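Local coordinates for exopolygalacturonate lyase (Vibrio vulnificus, PDB 5A29), which probably cleaves polygalacturonate, the acidic backbone of pectin, by beta-elimination with a bound metal ion, at residues R356-V360 / A423-Q427; L364-R368 / D429-L435. One frame throughout, in Å; residues are numbered along the deposited sequence.

Contact 1 of 2, residues R356-V360 / A423-Q427; sequences REQVV and AYRLQ. With EDO (1,2-ethanediol), chain L.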
ATOM      1  N   ARG A 356      -5.488 -15.097 -10.873  1.00 22.24           N
ATOM      2  CA  ARG A 356      -5.236 -14.248 -12.013  1.00 22.09           C
ATOM      3  C   ARG A 356      -6.480 -13.836 -12.824  1.00 26.41           C
ATOM      4  O   ARG A 356      -6.692 -12.636 -13.107  1.00 22.89           O
ATOM      5  CB  ARG A 356      -4.279 -14.940 -12.983  1.00 26.37           C
ATOM      6  CG  ARG A 356      -3.580 -13.912 -13.808  1.00 32.17           C
ATOM      7  CD  ARG A 356      -3.723 -14.266 -15.246  1.00 37.46           C
ATOM      8  NE  ARG A 356      -3.333 -15.640 -15.468  1.00 41.04           N
ATOM      9  CZ  ARG A 356      -4.058 -16.546 -16.115  1.00 44.17           C
ATOM     10  NH1 ARG A 356      -5.177 -16.199 -16.700  1.00 44.73           N
ATOM     11  NH2 ARG A 356      -3.623 -17.795 -16.223  1.00 40.79           N
ATOM     12  N   GLU A 357      -7.279 -14.799 -13.282  1.00 22.48           N
ATOM     13  CA  GLU A 357      -8.481 -14.418 -14.053  1.00 23.89           C
ATOM     14  C   GLU A 357      -9.392 -13.508 -13.232  1.00 22.65           C
ATOM     15  O   GLU A 357      -9.968 -12.605 -13.775  1.00 25.51           O
ATOM     16  CB  GLU A 357      -9.270 -15.667 -14.497  1.00 29.86           C
ATOM     17  CG  GLU A 357      -8.570 -16.300 -15.679  1.00 43.90           C
ATOM     18  CD  GLU A 357      -8.990 -17.720 -15.955  1.00 61.66           C
ATOM     19  OE1 GLU A 357      -9.329 -18.453 -14.987  1.00 66.06           O
ATOM     20  OE2 GLU A 357      -8.949 -18.094 -17.149  1.00 71.47           O
ATOM     21  N   GLN A 358      -9.527 -13.758 -11.942  1.00 20.99           N
ATOM     22  CA  GLN A 358     -10.404 -12.878 -11.169  1.00 24.28           C
ATOM     23  C   GLN A 358      -9.898 -11.443 -11.040  1.00 25.11           C
ATOM     24  O   GLN A 358     -10.686 -10.502 -11.139  1.00 24.04           O
ATOM     25  CB  GLN A 358     -10.669 -13.485  -9.841  1.00 29.96           C
ATOM     26  CG  GLN A 358     -11.453 -14.766 -10.109  1.00 37.11           C
ATOM     27  CD  GLN A 358     -12.040 -15.306  -8.850  1.00 52.04           C
ATOM     28  OE1 GLN A 358     -11.321 -15.791  -7.982  1.00 55.34           O
ATOM     29  NE2 GLN A 358     -13.347 -15.142  -8.700  1.00 56.38           N
ATOM     30  N   VAL A 359      -8.579 -11.280 -10.939  1.00 22.44           N
ATOM     31  CA  VAL A 359      -8.012  -9.916 -10.946  1.00 21.36           C
ATOM     32  C   VAL A 359      -8.250  -9.258 -12.258  1.00 19.79           C
ATOM     33  O   VAL A 359      -8.624  -8.090 -12.274  1.00 22.93           O
ATOM     34  CB  VAL A 359      -6.464  -9.816 -10.782  1.00 29.05           C
ATOM     35  CG1 VAL A 359      -6.119  -8.320 -10.557  1.00 29.45           C
ATOM     36  CG2 VAL A 359      -5.993 -10.595  -9.629  1.00 27.45           C
ATOM     37  N   VAL A 360      -7.943  -9.936 -13.374  1.00 17.28           N
ATOM     38  CA  VAL A 360      -8.078  -9.362 -14.667  1.00 18.53           C
ATOM     39  C   VAL A 360      -9.526  -8.948 -14.914  1.00 21.29           C
ATOM     40  O   VAL A 360      -9.818  -7.863 -15.480  1.00 18.94           O
ATOM     41  CB  VAL A 360      -7.601 -10.336 -15.750  1.00 22.09           C
ATOM     42  CG1 VAL A 360      -8.043  -9.914 -17.157  1.00 24.17           C
ATOM     43  CG2 VAL A 360      -6.110 -10.571 -15.587  1.00 25.09           C
ATOM     44  N   ALA A 423      -0.792  -7.508 -15.145  1.00 16.67           N
ATOM     45  CA  ALA A 423      -1.867  -8.434 -15.484  1.00 15.96           C
ATOM     46  C   ALA A 423      -1.601  -8.886 -16.928  1.00 15.61           C
ATOM     47  O   ALA A 423      -1.786 -10.068 -17.246  1.00 18.73           O
ATOM     48  CB  ALA A 423      -3.231  -7.692 -15.393  1.00 15.38           C
ATOM     49  N   TYR A 424      -1.345  -7.959 -17.845  1.00 15.17           N
ATOM     50  CA  TYR A 424      -1.052  -8.305 -19.259  1.00 16.22           C
ATOM     51  C   TYR A 424       0.106  -9.302 -19.356  1.00 20.06           C
ATOM     52  O   TYR A 424       0.055 -10.285 -20.151  1.00 18.50           O
ATOM     53  CB  TYR A 424      -0.760  -7.061 -20.120  1.00 16.82           C
ATOM     54  CG  TYR A 424      -0.642  -7.443 -21.571  1.00 16.89           C
ATOM     55  CD1 TYR A 424       0.609  -7.888 -22.112  1.00 18.28           C
ATOM     56  CD2 TYR A 424      -1.762  -7.450 -22.409  1.00 17.83           C
ATOM     57  CE1 TYR A 424       0.694  -8.278 -23.466  1.00 19.71           C
ATOM     58  CE2 TYR A 424      -1.686  -7.876 -23.754  1.00 19.22           C
ATOM     59  CZ  TYR A 424      -0.451  -8.291 -24.261  1.00 20.83           C
ATOM     60  OH  TYR A 424      -0.354  -8.697 -25.557  1.00 20.43           O
ATOM     61  N   ARG A 425       1.160  -9.052 -18.587  1.00 20.13           N
ATOM     62  CA  ARG A 425       2.314  -9.962 -18.629  1.00 22.21           C
ATOM     63  C   ARG A 425       1.905 -11.392 -18.172  1.00 25.10           C
ATOM     64  O   ARG A 425       2.474 -12.380 -18.645  1.00 23.11           O
ATOM     65  CB  ARG A 425       3.446  -9.458 -17.721  1.00 22.21           C
ATOM     66  CG  ARG A 425       4.688 -10.362 -17.781  1.00 26.41           C
ATOM     67  CD  ARG A 425       5.930  -9.814 -17.076  1.00 32.75           C
ATOM     68  NE  ARG A 425       5.629  -9.384 -15.725  1.00 40.61           N
ATOM     69  CZ  ARG A 425       5.643 -10.205 -14.662  1.00 52.16           C
ATOM     70  NH1 ARG A 425       5.914 -11.505 -14.840  1.00 43.97           N
ATOM     71  NH2 ARG A 425       5.355  -9.753 -13.428  1.00 48.23           N
ATOM     72  N   LEU A 426       0.914 -11.516 -17.295  1.00 20.21           N
ATOM     73  CA  LEU A 426       0.401 -12.842 -16.919  1.00 21.07           C
ATOM     74  C   LEU A 426      -0.630 -13.437 -17.888  1.00 24.85           C
ATOM     75  O   LEU A 426      -0.761 -14.681 -17.954  1.00 30.36           O
ATOM     76  CB  LEU A 426      -0.172 -12.826 -15.491  1.00 21.48           C
ATOM     77  CG  LEU A 426       0.751 -12.378 -14.351  1.00 23.20           C
ATOM     78  CD1 LEU A 426      -0.057 -12.522 -13.054  1.00 23.30           C
ATOM     79  CD2 LEU A 426       2.054 -13.212 -14.327  1.00 27.46           C
ATOM     80  N   GLN A 427      -1.471 -12.598 -18.483  1.00 21.44           N
ATOM     81  CA  GLN A 427      -2.599 -13.039 -19.327  1.00 27.22           C
ATOM     82  C   GLN A 427      -2.714 -11.977 -20.397  1.00 22.20           C
ATOM     83  O   GLN A 427      -3.258 -10.935 -20.124  1.00 24.15           O
ATOM     84  CB  GLN A 427      -3.892 -13.098 -18.481  1.00 30.55           C
ATOM     85  CG  GLN A 427      -5.181 -13.506 -19.211  1.00 34.71           C
ATOM     86  CD  GLN A 427      -6.391 -13.625 -18.255  1.00 35.43           C
ATOM     87  OE1 GLN A 427      -6.266 -14.030 -17.099  1.00 35.06           O
ATOM     88  NE2 GLN A 427      -7.564 -13.258 -18.745  1.00 39.93           N
TER
HETATM   89  C1  EDO L1576      -0.446 -17.062 -12.930  1.00 44.63           C
HETATM   90  O1  EDO L1576      -0.025 -16.451 -14.145  1.00 58.04           O
HETATM   91  C2  EDO L1576      -0.740 -18.498 -13.273  1.00 48.96           C
HETATM   92  O2  EDO L1576      -1.729 -18.485 -14.301  1.00 60.08           O
HETATM   93  O   HOH W   1     -10.161 -13.076 -16.990  1.00 40.66           O

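Contact 2 of 2, residues L364-R368 / D429-L435; sequences LNFYR and DPELWQL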
ATOM      1  N   LEU A 364     -10.858  -5.171 -15.688  1.00 17.12           N
ATOM      2  CA  LEU A 364     -11.559  -4.842 -16.894  1.00 16.29           C
ATOM      3  C   LEU A 364     -12.937  -4.266 -16.615  1.00 18.06           C
ATOM      4  O   LEU A 364     -13.385  -3.297 -17.276  1.00 17.19           O
ATOM      5  CB  LEU A 364     -11.670  -6.074 -17.838  1.00 17.40           C
ATOM      6  CG  LEU A 364     -10.333  -6.502 -18.520  1.00 22.22           C
ATOM      7  CD1 LEU A 364     -10.548  -7.802 -19.318  1.00 23.99           C
ATOM      8  CD2 LEU A 364      -9.875  -5.337 -19.382  1.00 24.42           C
ATOM      9  N   ASN A 365     -13.622  -4.895 -15.672  1.00 16.54           N
ATOM     10  CA  ASN A 365     -15.052  -4.508 -15.407  1.00 17.60           C
ATOM     11  C   ASN A 365     -15.079  -3.123 -14.741  1.00 18.65           C
ATOM     12  O   ASN A 365     -15.966  -2.335 -15.021  1.00 18.62           O
ATOM     13  CB  ASN A 365     -15.674  -5.570 -14.505  1.00 17.65           C
ATOM     14  CG  ASN A 365     -16.041  -6.827 -15.323  1.00 19.73           C
ATOM     15  OD1 ASN A 365     -16.369  -6.676 -16.457  1.00 25.63           O
ATOM     16  ND2 ASN A 365     -16.052  -7.982 -14.745  1.00 22.49           N
ATOM     17  N   PHE A 366     -14.062  -2.828 -13.941  1.00 17.24           N
ATOM     18  CA  PHE A 366     -13.951  -1.429 -13.379  1.00 15.51           C
ATOM     19  C   PHE A 366     -13.697  -0.423 -14.458  1.00 18.03           C
ATOM     20  O   PHE A 366     -14.409   0.606 -14.551  1.00 16.81           O
ATOM     21  CB  PHE A 366     -12.813  -1.368 -12.370  1.00 16.87           C
ATOM     22  CG  PHE A 366     -12.586   0.037 -11.814  1.00 16.86           C
ATOM     23  CD1 PHE A 366     -13.546   0.604 -10.942  1.00 17.55           C
ATOM     24  CD2 PHE A 366     -11.533   0.836 -12.311  1.00 17.62           C
ATOM     25  CE1 PHE A 366     -13.381   1.943 -10.501  1.00 20.31           C
ATOM     26  CE2 PHE A 366     -11.345   2.134 -11.821  1.00 16.84           C
ATOM     27  CZ  PHE A 366     -12.279   2.688 -10.923  1.00 18.16           C
ATOM     28  N   TYR A 367     -12.659  -0.666 -15.293  1.00 16.61           N
ATOM     29  CA  TYR A 367     -12.365   0.355 -16.304  1.00 17.29           C
ATOM     30  C   TYR A 367     -13.437   0.496 -17.384  1.00 18.61           C
ATOM     31  O   TYR A 367     -13.582   1.553 -17.970  1.00 17.41           O
ATOM     32  CB  TYR A 367     -10.958   0.186 -16.888  1.00 16.39           C
ATOM     33  CG  TYR A 367      -9.884   0.471 -15.852  1.00 17.50           C
ATOM     34  CD1 TYR A 367      -9.586   1.799 -15.496  1.00 19.81           C
ATOM     35  CD2 TYR A 367      -9.186  -0.541 -15.227  1.00 16.96           C
ATOM     36  CE1 TYR A 367      -8.608   2.097 -14.578  1.00 20.95           C
ATOM     37  CE2 TYR A 367      -8.169  -0.245 -14.285  1.00 16.70           C
ATOM     38  CZ  TYR A 367      -7.873   1.067 -13.986  1.00 19.58           C
ATOM     39  OH  TYR A 367      -6.936   1.413 -13.014  1.00 20.28           O
ATOM     40  N   ARG A 368     -14.222  -0.564 -17.666  1.00 17.32           N
ATOM     41  CA  ARG A 368     -15.295  -0.370 -18.642  1.00 17.28           C
ATOM     42  C   ARG A 368     -16.303   0.648 -18.146  1.00 18.39           C
ATOM     43  O   ARG A 368     -16.909   1.326 -18.950  1.00 18.87           O
ATOM     44  CB  ARG A 368     -16.059  -1.711 -18.920  1.00 18.84           C
ATOM     45  CG  ARG A 368     -15.163  -2.723 -19.617  1.00 20.22           C
ATOM     46  CD  ARG A 368     -15.950  -4.042 -19.935  1.00 23.36           C
ATOM     47  NE  ARG A 368     -15.136  -4.894 -20.819  1.00 24.66           N
ATOM     48  CZ  ARG A 368     -15.604  -5.994 -21.420  1.00 34.96           C
ATOM     49  NH1 ARG A 368     -16.883  -6.373 -21.253  1.00 32.85           N
ATOM     50  NH2 ARG A 368     -14.839  -6.675 -22.261  1.00 31.05           N
ATOM     51  N   ASP A 429      -4.335 -10.062 -22.572  1.00 21.95           N
ATOM     52  CA  ASP A 429      -5.645  -9.650 -23.078  1.00 21.03           C
ATOM     53  C   ASP A 429      -5.538  -8.378 -23.878  1.00 19.46           C
ATOM     54  O   ASP A 429      -4.943  -7.406 -23.424  1.00 20.28           O
ATOM     55  CB  ASP A 429      -6.549  -9.492 -21.850  1.00 25.75           C
ATOM     56  CG  ASP A 429      -7.934  -9.086 -22.227  1.00 25.62           C
ATOM     57  OD1 ASP A 429      -8.090  -8.033 -22.854  1.00 26.22           O
ATOM     58  OD2 ASP A 429      -8.848  -9.819 -21.907  1.00 28.07           O
ATOM     59  N   PRO A 430      -6.050  -8.353 -25.128  1.00 17.22           N
ATOM     60  CA  PRO A 430      -5.878  -7.192 -25.946  1.00 16.63           C
ATOM     61  C   PRO A 430      -6.604  -5.945 -25.435  1.00 15.45           C
ATOM     62  O   PRO A 430      -6.246  -4.826 -25.806  1.00 15.19           O
ATOM     63  CB  PRO A 430      -6.488  -7.611 -27.303  1.00 17.49           C
ATOM     64  CG  PRO A 430      -7.498  -8.646 -26.908  1.00 16.63           C
ATOM     65  CD  PRO A 430      -6.755  -9.431 -25.856  1.00 18.48           C
ATOM     66  N   GLU A 431      -7.587  -6.140 -24.577  1.00 16.03           N
ATOM     67  CA  GLU A 431      -8.285  -4.980 -24.044  1.00 17.44           C
ATOM     68  C   GLU A 431      -7.388  -4.340 -22.946  1.00 16.73           C
ATOM     69  O   GLU A 431      -7.367  -3.077 -22.826  1.00 18.20           O
ATOM     70  CB  GLU A 431      -9.629  -5.432 -23.424  1.00 17.23           C
ATOM     71  CG  GLU A 431     -10.444  -4.311 -22.746  1.00 17.76           C
ATOM     72  CD  GLU A 431     -11.874  -4.757 -22.390  1.00 24.36           C
ATOM     73  OE1 GLU A 431     -12.188  -5.981 -22.548  1.00 20.98           O
ATOM     74  OE2 GLU A 431     -12.665  -3.886 -21.902  1.00 22.71           O
ATOM     75  N   LEU A 432      -6.652  -5.176 -22.181  1.00 15.81           N
ATOM     76  CA  LEU A 432      -5.621  -4.607 -21.273  1.00 14.82           C
ATOM     77  C   LEU A 432      -4.614  -3.838 -22.087  1.00 16.42           C
ATOM     78  O   LEU A 432      -4.142  -2.751 -21.670  1.00 14.43           O
ATOM     79  CB  LEU A 432      -4.886  -5.705 -20.510  1.00 16.18           C
ATOM     80  CG  LEU A 432      -5.665  -6.457 -19.393  1.00 19.92           C
ATOM     81  CD1 LEU A 432      -4.824  -7.585 -18.806  1.00 22.70           C
ATOM     82  CD2 LEU A 432      -6.180  -5.501 -18.320  1.00 19.83           C
ATOM     83  N   TRP A 433      -4.135  -4.433 -23.204  1.00 14.97           N
ATOM     84  CA  TRP A 433      -3.174  -3.716 -24.024  1.00 16.43           C
ATOM     85  C   TRP A 433      -3.733  -2.342 -24.478  1.00 18.19           C
ATOM     86  O   TRP A 433      -3.030  -1.318 -24.393  1.00 16.38           O
ATOM     87  CB  TRP A 433      -2.692  -4.553 -25.278  1.00 15.53           C
ATOM     88  CG  TRP A 433      -1.645  -3.760 -26.040  1.00 15.39           C
ATOM     89  CD1 TRP A 433      -1.810  -2.927 -27.118  1.00 16.31           C
ATOM     90  CD2 TRP A 433      -0.268  -3.718 -25.700  1.00 16.51           C
ATOM     91  NE1 TRP A 433      -0.589  -2.370 -27.462  1.00 18.93           N
ATOM     92  CE2 TRP A 433       0.372  -2.866 -26.623  1.00 17.71           C
ATOM     93  CE3 TRP A 433       0.509  -4.392 -24.722  1.00 17.17           C
ATOM     94  CZ2 TRP A 433       1.785  -2.568 -26.563  1.00 16.65           C
ATOM     95  CZ3 TRP A 433       1.937  -4.106 -24.678  1.00 19.01           C
ATOM     96  CH2 TRP A 433       2.521  -3.218 -25.582  1.00 17.89           C
ATOM     97  N   GLN A 434      -4.980  -2.283 -24.975  1.00 16.98           N
ATOM     98  CA  GLN A 434      -5.544  -1.029 -25.435  1.00 17.11           C
ATOM     99  C   GLN A 434      -5.639  -0.002 -24.261  1.00 15.13           C
ATOM    100  O   GLN A 434      -5.397   1.200 -24.463  1.00 16.00           O
ATOM    101  CB  GLN A 434      -6.974  -1.230 -25.960  1.00 19.75           C
ATOM    102  CG  GLN A 434      -6.971  -1.960 -27.324  1.00 24.47           C
ATOM    103  CD  GLN A 434      -6.267  -1.098 -28.357  1.00 29.48           C
ATOM    104  OE1 GLN A 434      -6.658   0.029 -28.522  1.00 27.66           O
ATOM    105  NE2 GLN A 434      -5.154  -1.575 -28.946  1.00 28.26           N
ATOM    106  N   LEU A 435      -5.930  -0.487 -23.087  1.00 15.78           N
ATOM    107  CA  LEU A 435      -6.058   0.418 -21.915  1.00 17.39           C
ATOM    108  C   LEU A 435      -4.630   0.963 -21.601  1.00 17.11           C
ATOM    109  O   LEU A 435      -4.444   2.175 -21.362  1.00 16.53           O
ATOM    110  CB  LEU A 435      -6.585  -0.419 -20.762  1.00 18.22           C
ATOM    111  CG  LEU A 435      -6.856   0.345 -19.495  1.00 22.60           C
ATOM    112  CD1 LEU A 435      -7.795   1.490 -19.830  1.00 24.98           C
ATOM    113  CD2 LEU A 435      -7.455  -0.576 -18.426  1.00 24.23           C
TER

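Contact 1 of 2, residues R356-V360 / A423-Q427
Gln427 reaches out from the C-terminal end of helix 417-426 and lies between Arg356 and Val360, one turn apart on helix 353-370. Its chain is almost fully stretched (chi1 178°, chi2 176°), which carries the amide across to the other helix. There Gln427 OE1 accepts from Arg356 NH1 at 2.5 Å, a very short distance whose exact value is doubtful. The guanidinium stands nearly perpendicular to the amide, with OE1 at its edge, while Leu426 O lies over one of its faces. The arginine chain, bent at chi2 and chi3, lays Arg356 CD against Gln427 CB (3.4 Å) and Leu426 CB (3.8 Å) and swings the guanidinium to the amide oxygen and an ethanediol.

The buried side is closely packed. Val360 CG2 sits 4.1 Å from Ala423 CB; the small methyl of alanine lets the backbones come close, Val360 CA and Ala423 CA being 6.3 Å apart. Val360 CG1 touches Gln427 NE2 at 3.7 Å. Val359, on the same turn, faces helix 331-349 and a bound tartrate.

The outer side is looser and wetter. A water accepts from Gln427 NE2 (3.1 Å) and donates to Glu357 O, joining the amide to the helix backbone. Arg356 NH2 binds O2 of the ethanediol at 2.8 Å, a molecule probably left from crystallisation.

With a donor and an acceptor on one amide, glutamine can serve a cation and a water together. Across the contact the cation meets a neutral amide oxygen, a charge-dipole bond; the nearby Glu357 carboxylate, not bonded to it, probably also steadies its charge.

Contact 2 of 2, residues L364-R368 / D429-L435
The capped first turns of helix 430-442 lean on helix 353-370, where Leu364, Tyr367 and Arg368 meet Glu431, Leu432 and Leu435. The outer edge carries a bidentate salt bridge. Arg368, extended from CG to NE, presents its guanidinium side-on: NE donates to Glu431 OE2 at 2.9 Å and NH2 to Glu431 OE1 at 2.8 Å, the latter nearly straight at 171°. Both oxygens use their syn lone pairs, and the two planes are nearly coplanar, 23° apart, so the pair is fixed in rotation.

Asp429 is the N-cap: its OD1 accepts from Glu431 N at 2.6 Å and from Leu432 N at 3.3 Å, occupying amides that have no preceding turn to bond to. This capped start sits in the (alpha/alpha)7 barrel of polysaccharide lyase family 2. Helix segments 364-368 and 430-435 cross at 47°, their axes 11.4 Å apart.

Leucines pack between the helices, on the buried side of the salt bridge. Leu364 CD2 touches Glu431 CG (3.6 Å) and Leu432 CD2 (3.8 Å). Deeper in, Leu435, with CG anti to the backbone N, extends CD2 over one face of the Tyr367 ring in a CH-pi contact, 4.0 Å from the centroid; Phe366 CD2 covers the opposite face.

Overall arrangement
Both contacts pack helix 353-370 against successive elements of the chain: contact 1 uses the end of helix 417-426, contact 2 the start of helix 430-442. Their centres are 11 Å apart, and Leu432 of contact 2 packs on Ala423 and Tyr424 of contact 1, so the apolar layers join. Each is partly buried, with an apolar side and a polar rim, but the rims differ. At 356-360/423-427 a neutral amide takes a bond from a charged arginine and passes another to a water; at 364-368/429-435 opposite charges pair. Only contact 2 brings in an aromatic ring, Tyr367, and it lies farther from the chain's centre. Neither includes the manganese ligands, though Val359 in contact 1 touches a bound tartrate.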